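Local coordinates for protein adenylate cyclase (Hippeastrum hybrid cultivar, PDB 6YP4) that hydrolyses triphosphate as its dominant activity, although named a putative adenylyl cyclase, and binds magnesium as a CYTH-family protein, at residues 27-39 with 48-60. Sequence-based numbering, arbitrary orientation.
Sequences LKTHLQHNLFFDT and FSALRIRFYDANA. With GCP (phosphomethylphosphonic acid guanylate ester), chain B.
R54 swings CG to the far side of its backbone N (chi1 166°), and a bend at chi3 then brings NE round to N34, whose CG sits beside its own backbone N (chi1 -57°). There NE of R54 gives a nearly straight 2.7 Å bond to OD1 of N34; NE lies in the amide's carbonyl plane and OD1 near the guanidinium plane, though the two groups are turned 62° apart. Q32 lays its amide over one guanidinium face of R54, its OE1 held by N135, and NH2 of R52 lies over the opposite face, toward the rim. NH1 of R54 also donates a hydrogen bond to OH of Y56. Alongside, CE2 of F36 lies 3.5 Å from CG of R52. NH1 of R52 bonds O1B of the nucleotide at 3.0 Å and NH2 its O2A at 2.6 Å, while NH2 of R54 bonds O2B at 3.0 Å. With an alanine in place of R54, O2B would probably lose this donor and the N34 amide would be likely to turn more freely. Antiparallel pairing H33–F55 and L35–I53 ties the strands, and D57 finishes the ladder: OD2 accepts a hydrogen bond from ND1 of H30, OD1 one from N of L31. Two neighbouring arginines aimed at phosphate oxygens are consistent with the CYTH tunnel, whose polyanionic substrate probably offsets their mutual charge.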
loop_
_atom_site.group_PDB
_atom_site.type_symbol
_atom_site.label_atom_id
_atom_site.label_comp_id
_atom_site.label_asym_id
_atom_site.label_seq_id
_atom_site.Cartn_x
_atom_site.Cartn_y
_atom_site.Cartn_z
ATOM N N LEU A 27 -0.179 -10.094 4.677
ATOM C CA LEU A 27 -1.102 -8.975 4.805
ATOM C C LEU A 27 -2.332 -9.108 3.922
ATOM O O LEU A 27 -3.441 -8.848 4.383
ATOM C CB LEU A 27 -0.390 -7.659 4.459
ATOM C CG LEU A 27 -1.255 -6.394 4.477
ATOM C CD1 LEU A 27 -1.788 -6.155 5.881
ATOM C CD2 LEU A 27 -0.500 -5.172 3.997
ATOM N N LYS A 28 -2.181 -9.503 2.656
ATOM C CA LYS A 28 -3.331 -9.607 1.767
ATOM C C LYS A 28 -2.904 -10.335 0.496
ATOM O O LYS A 28 -1.717 -10.390 0.169
ATOM C CB LYS A 28 -3.913 -8.227 1.412
ATOM C CG LYS A 28 -2.907 -7.310 0.719
ATOM C CD LYS A 28 -3.430 -5.879 0.583
ATOM C CE LYS A 28 -2.425 -4.992 -0.131
ATOM N NZ LYS A 28 -3.032 -3.726 -0.663
ATOM N N THR A 29 -3.887 -10.874 -0.220
ATOM C CA THR A 29 -3.671 -11.464 -1.544
ATOM C C THR A 29 -4.817 -11.015 -2.443
ATOM O O THR A 29 -5.980 -11.124 -2.049
ATOM C CB THR A 29 -3.620 -12.999 -1.475
ATOM O OG1 THR A 29 -2.566 -13.390 -0.589
ATOM C CG2 THR A 29 -3.420 -13.661 -2.910
ATOM N N HIS A 30 -4.489 -10.509 -3.639
ATOM C CA HIS A 30 -5.488 -10.031 -4.580
ATOM C C HIS A 30 -5.141 -10.431 -6.011
ATOM O O HIS A 30 -3.976 -10.620 -6.362
ATOM C CB HIS A 30 -5.637 -8.514 -4.500
ATOM C CG HIS A 30 -6.278 -8.063 -3.223
ATOM N ND1 HIS A 30 -7.644 -8.022 -3.053
ATOM C CD2 HIS A 30 -5.738 -7.715 -2.032
ATOM C CE1 HIS A 30 -7.918 -7.627 -1.820
ATOM N NE2 HIS A 30 -6.779 -7.423 -1.185
ATOM N N LEU A 31 -6.190 -10.484 -6.829
ATOM C CA LEU A 31 -6.130 -10.782 -8.255
ATOM C C LEU A 31 -6.097 -9.483 -9.057
ATOM O O LEU A 31 -6.897 -8.578 -8.808
ATOM C CB LEU A 31 -7.348 -11.622 -8.647
ATOM C CG LEU A 31 -7.528 -11.900 -10.128
ATOM C CD1 LEU A 31 -6.354 -12.732 -10.582
ATOM C CD2 LEU A 31 -8.830 -12.636 -10.360
ATOM N N GLN A 32 -5.156 -9.380 -9.994
ATOM C CA GLN A 32 -5.017 -8.221 -10.872
ATOM C C GLN A 32 -5.171 -8.654 -12.323
ATOM O O GLN A 32 -4.635 -9.695 -12.723
ATOM C CB GLN A 32 -3.641 -7.550 -10.701
ATOM C CG GLN A 32 -3.135 -7.485 -9.235
ATOM C CD GLN A 32 -1.770 -6.833 -9.098
ATOM O OE1 GLN A 32 -0.829 -7.213 -9.784
ATOM N NE2 GLN A 32 -1.661 -5.808 -8.204
ATOM N N HIS A 33 -5.896 -7.860 -13.113
ATOM C CA HIS A 33 -5.834 -7.942 -14.575
ATOM C C HIS A 33 -5.251 -6.640 -15.102
ATOM O O HIS A 33 -5.801 -5.560 -14.849
ATOM C CB HIS A 33 -7.212 -8.227 -15.193
ATOM C CG HIS A 33 -7.762 -9.588 -14.867
ATOM N ND1 HIS A 33 -8.437 -9.863 -13.695
ATOM C CD2 HIS A 33 -7.762 -10.752 -15.580
ATOM C CE1 HIS A 33 -8.791 -11.134 -13.679
ATOM N NE2 HIS A 33 -8.406 -11.697 -14.819
ATOM N N ASN A 34 -4.121 -6.739 -15.804
ATOM C CA ASN A 34 -3.396 -5.590 -16.323
ATOM C C ASN A 34 -3.680 -5.443 -17.814
ATOM O O ASN A 34 -3.420 -6.372 -18.583
ATOM C CB ASN A 34 -1.893 -5.762 -16.095
ATOM C CG ASN A 34 -1.534 -5.960 -14.633
ATOM O OD1 ASN A 34 -1.747 -5.073 -13.819
ATOM N ND2 ASN A 34 -0.913 -7.096 -14.307
ATOM N N LEU A 35 -4.194 -4.287 -18.230
ATOM C CA LEU A 35 -4.385 -4.003 -19.649
ATOM C C LEU A 35 -3.563 -2.791 -20.074
ATOM O O LEU A 35 -3.333 -1.868 -19.286
ATOM C CB LEU A 35 -5.853 -3.767 -19.985
ATOM C CG LEU A 35 -6.695 -5.035 -20.040
ATOM C CD1 LEU A 35 -7.002 -5.571 -18.649
ATOM C CD2 LEU A 35 -7.966 -4.750 -20.793
ATOM N N PHE A 36 -3.133 -2.783 -21.340
ATOM C CA PHE A 36 -2.202 -1.775 -21.835
ATOM C C PHE A 36 -2.709 -1.137 -23.125
ATOM O O PHE A 36 -3.457 -1.749 -23.900
ATOM C CB PHE A 36 -0.805 -2.377 -22.068
ATOM C CG PHE A 36 -0.194 -2.956 -20.834
ATOM C CD1 PHE A 36 -0.456 -4.275 -20.473
ATOM C CD2 PHE A 36 0.631 -2.189 -20.023
ATOM C CE1 PHE A 36 0.083 -4.819 -19.331
ATOM C CE2 PHE A 36 1.168 -2.725 -18.873
ATOM C CZ PHE A 36 0.905 -4.045 -18.532
ATOM N N PHE A 37 -2.274 0.106 -23.351
ATOM C CA PHE A 37 -2.804 0.961 -24.405
ATOM C C PHE A 37 -1.684 1.788 -25.018
ATOM O O PHE A 37 -0.694 2.101 -24.351
ATOM C CB PHE A 37 -3.901 1.898 -23.850
ATOM C CG PHE A 37 -5.008 1.179 -23.172
ATOM C CD1 PHE A 37 -6.159 0.857 -23.876
ATOM C CD2 PHE A 37 -4.897 0.803 -21.834
ATOM C CE1 PHE A 37 -7.190 0.187 -23.259
ATOM C CE2 PHE A 37 -5.916 0.126 -21.206
ATOM C CZ PHE A 37 -7.069 -0.190 -21.916
ATOM N N ASP A 38 -1.851 2.141 -26.296
ATOM C CA ASP A 38 -0.872 2.917 -27.051
ATOM C C ASP A 38 -1.563 3.389 -28.324
ATOM O O ASP A 38 -2.683 2.971 -28.631
ATOM C CB ASP A 38 0.379 2.089 -27.373
ATOM C CG ASP A 38 1.603 2.948 -27.676
ATOM O OD1 ASP A 38 1.430 4.150 -27.974
ATOM O OD2 ASP A 38 2.745 2.414 -27.628
ATOM N N THR A 39 -0.894 4.279 -29.056
ATOM C CA THR A 39 -1.362 4.626 -30.390
ATOM C C THR A 39 -1.172 3.445 -31.335
ATOM O O THR A 39 -0.384 2.526 -31.080
ATOM C CB THR A 39 -0.601 5.818 -30.962
ATOM O OG1 THR A 39 0.797 5.490 -31.052
ATOM C CG2 THR A 39 -0.808 7.064 -30.111
ATOM N N PHE A 48 9.613 4.687 -24.923
ATOM C CA PHE A 48 9.930 3.791 -23.807
ATOM C C PHE A 48 8.937 3.941 -22.656
ATOM O O PHE A 48 9.311 3.917 -21.483
ATOM C CB PHE A 48 11.370 4.011 -23.336
ATOM C CG PHE A 48 12.366 4.000 -24.468
ATOM C CD1 PHE A 48 12.359 2.970 -25.398
ATOM C CD2 PHE A 48 13.278 5.035 -24.624
ATOM C CE1 PHE A 48 13.258 2.964 -26.457
ATOM C CE2 PHE A 48 14.183 5.031 -25.679
ATOM C CZ PHE A 48 14.171 3.993 -26.595
ATOM N N SER A 49 7.658 4.065 -22.995
ATOM C CA SER A 49 6.608 4.354 -22.034
ATOM C C SER A 49 5.514 3.306 -22.144
ATOM O O SER A 49 5.239 2.778 -23.227
ATOM C CB SER A 49 6.008 5.752 -22.257
ATOM O OG SER A 49 6.944 6.776 -21.961
ATOM N N ALA A 50 4.881 3.037 -21.003
ATOM C CA ALA A 50 3.858 2.013 -20.860
ATOM C C ALA A 50 2.662 2.622 -20.139
ATOM O O ALA A 50 2.819 3.181 -19.047
ATOM C CB ALA A 50 4.407 0.820 -20.076
ATOM N N LEU A 51 1.476 2.533 -20.752
ATOM C CA LEU A 51 0.232 3.037 -20.154
ATOM C C LEU A 51 -0.651 1.841 -19.811
ATOM O O LEU A 51 -1.103 1.113 -20.709
ATOM C CB LEU A 51 -0.470 4.000 -21.110
ATOM C CG LEU A 51 -1.800 4.670 -20.750
ATOM C CD1 LEU A 51 -1.633 5.552 -19.542
ATOM C CD2 LEU A 51 -2.266 5.499 -21.944
ATOM N N ARG A 52 -0.894 1.642 -18.512
ATOM C CA ARG A 52 -1.559 0.463 -17.969
ATOM C C ARG A 52 -2.828 0.863 -17.234
ATOM O O ARG A 52 -2.825 1.830 -16.465
ATOM C CB ARG A 52 -0.623 -0.274 -16.996
ATOM C CG ARG A 52 -1.137 -1.620 -16.411
ATOM C CD ARG A 52 -0.120 -2.198 -15.409
ATOM N NE ARG A 52 0.013 -1.381 -14.196
ATOM C CZ ARG A 52 1.047 -1.437 -13.354
ATOM N NH1 ARG A 52 2.058 -2.262 -13.582
ATOM N NH2 ARG A 52 1.071 -0.668 -12.275
ATOM N N ILE A 53 -3.910 0.116 -17.465
ATOM C CA ILE A 53 -5.091 0.157 -16.607
ATOM C C ILE A 53 -5.198 -1.197 -15.910
ATOM O O ILE A 53 -5.316 -2.240 -16.567
ATOM C CB ILE A 53 -6.365 0.505 -17.391
ATOM C CG1 ILE A 53 -6.264 1.924 -17.994
ATOM C CG2 ILE A 53 -7.609 0.421 -16.487
ATOM C CD1 ILE A 53 -7.498 2.343 -18.797
ATOM N N ARG A 54 -5.104 -1.190 -14.583
ATOM C CA ARG A 54 -5.129 -2.415 -13.786
ATOM C C ARG A 54 -6.451 -2.530 -13.042
ATOM O O ARG A 54 -6.866 -1.592 -12.346
ATOM C CB ARG A 54 -3.964 -2.456 -12.791
ATOM C CG ARG A 54 -4.118 -3.534 -11.689
ATOM C CD ARG A 54 -2.925 -3.535 -10.729
ATOM N NE ARG A 54 -1.657 -3.947 -11.341
ATOM C CZ ARG A 54 -0.468 -3.674 -10.812
ATOM N NH1 ARG A 54 -0.399 -2.974 -9.682
ATOM N NH2 ARG A 54 0.648 -4.076 -11.413
ATOM N N PHE A 55 -7.088 -3.692 -13.160
ATOM C CA PHE A 55 -8.316 -4.002 -12.438
ATOM C C PHE A 55 -8.010 -4.990 -11.322
ATOM O O PHE A 55 -7.311 -5.983 -11.553
ATOM C CB PHE A 55 -9.366 -4.585 -13.395
ATOM C CG PHE A 55 -9.758 -3.650 -14.503
ATOM C CD1 PHE A 55 -10.638 -2.610 -14.274
ATOM C CD2 PHE A 55 -9.247 -3.815 -15.772
ATOM C CE1 PHE A 55 -10.996 -1.740 -15.299
ATOM C CE2 PHE A 55 -9.594 -2.949 -16.799
ATOM C CZ PHE A 55 -10.470 -1.918 -16.567
ATOM N N TYR A 56 -8.516 -4.714 -10.113
ATOM C CA TYR A 56 -8.349 -5.600 -8.962
ATOM C C TYR A 56 -9.622 -6.411 -8.748
ATOM O O TYR A 56 -10.728 -5.855 -8.759
ATOM C CB TYR A 56 -8.018 -4.816 -7.672
ATOM C CG TYR A 56 -6.592 -4.242 -7.614
ATOM C CD1 TYR A 56 -6.261 -3.082 -8.290
ATOM C CD2 TYR A 56 -5.595 -4.865 -6.873
ATOM C CE1 TYR A 56 -4.977 -2.550 -8.234
ATOM C CE2 TYR A 56 -4.302 -4.331 -6.804
ATOM C CZ TYR A 56 -4.005 -3.174 -7.488
ATOM O OH TYR A 56 -2.726 -2.639 -7.439
ATOM N N ASP A 57 -9.457 -7.725 -8.561
ATOM C CA ASP A 57 -10.523 -8.684 -8.216
ATOM C C ASP A 57 -11.677 -8.506 -9.198
ATOM O O ASP A 57 -11.449 -8.496 -10.416
ATOM C CB ASP A 57 -10.900 -8.523 -6.748
ATOM C CG ASP A 57 -9.746 -8.773 -5.827
ATOM O OD1 ASP A 57 -8.838 -9.533 -6.213
ATOM O OD2 ASP A 57 -9.745 -8.215 -4.716
ATOM N N ALA A 58 -12.909 -8.350 -8.727
ATOM C CA ALA A 58 -14.067 -8.296 -9.603
ATOM C C ALA A 58 -14.460 -6.836 -9.829
ATOM O O ALA A 58 -15.498 -6.356 -9.382
ATOM C CB ALA A 58 -15.211 -9.114 -9.015
ATOM N N ASN A 59 -13.595 -6.138 -10.562
ATOM C CA ASN A 59 -13.796 -4.717 -10.856
ATOM C C ASN A 59 -13.969 -3.905 -9.577
ATOM O O ASN A 59 -14.750 -2.956 -9.532
ATOM C CB ASN A 59 -14.995 -4.516 -11.777
ATOM C CG ASN A 59 -14.744 -3.477 -12.825
ATOM O OD1 ASN A 59 -13.640 -3.376 -13.348
ATOM N ND2 ASN A 59 -15.770 -2.690 -13.145
ATOM N N ALA A 60 -13.242 -4.295 -8.527
ATOM C CA ALA A 60 -13.373 -3.669 -7.215
ATOM C C ALA A 60 -12.594 -2.359 -7.117
ATOM O O ALA A 60 -13.040 -1.415 -6.453
ATOM C CB ALA A 60 -12.891 -4.649 -6.150
HETATM P PG GCP B . 6.023 -4.767 -11.253
HETATM O O1G GCP B . 7.287 -5.549 -11.050
HETATM O O2G GCP B . 4.840 -5.699 -11.392
HETATM O O3G GCP B . 6.154 -3.906 -12.485
HETATM C C3B GCP B . 5.774 -3.709 -9.786
HETATM P PB GCP B . 4.258 -2.676 -10.059
HETATM O O1B GCP B . 4.151 -2.182 -11.472
HETATM O O2B GCP B . 3.018 -3.419 -9.627
HETATM O O3A GCP B . 4.453 -1.372 -9.077
HETATM P PA GCP B . 3.172 -0.384 -8.787
HETATM O O1A GCP B . 3.698 1.039 -8.857
HETATM O O2A GCP B . 2.156 -0.615 -9.886
HETATM O "O5'" GCP B . 2.482 -0.755 -7.291
HETATM C "C5'" GCP B . 3.189 -1.617 -6.409
HETATM C "C4'" GCP B . 4.527 -0.941 -5.886
HETATM O "O4'" GCP B . 4.354 0.539 -5.426
HETATM C "C3'" GCP B . 4.930 -1.567 -4.848
HETATM O "O3'" GCP B . 6.366 -1.759 -4.912
HETATM C "C2'" GCP B . 4.445 -0.684 -3.508
HETATM O "O2'" GCP B . 5.467 -0.665 -2.442
HETATM C "C1'" GCP B . 4.115 0.493 -3.880
HETATM N N9 GCP B . 2.654 0.740 -3.555
HETATM C C8 GCP B . 1.709 0.550 -4.483
HETATM N N7 GCP B . 0.508 0.837 -3.949
HETATM C C5 GCP B . 0.711 1.207 -2.674
HETATM C C6 GCP B . -0.165 1.606 -1.668
HETATM O O6 GCP B . -1.331 1.661 -1.882
HETATM N N1 GCP B . 0.306 1.928 -0.463
HETATM C C2 GCP B . 1.643 1.866 -0.218
HETATM N N2 GCP B . 2.042 2.241 1.136
HETATM N N3 GCP B . 2.500 1.474 -1.200
HETATM C C4 GCP B . 2.032 1.146 -2.428
HETATM O O HOH W 1 1.580 1.121 -23.171
HETATM O O HOH W 2 3.714 1.190 -25.009
#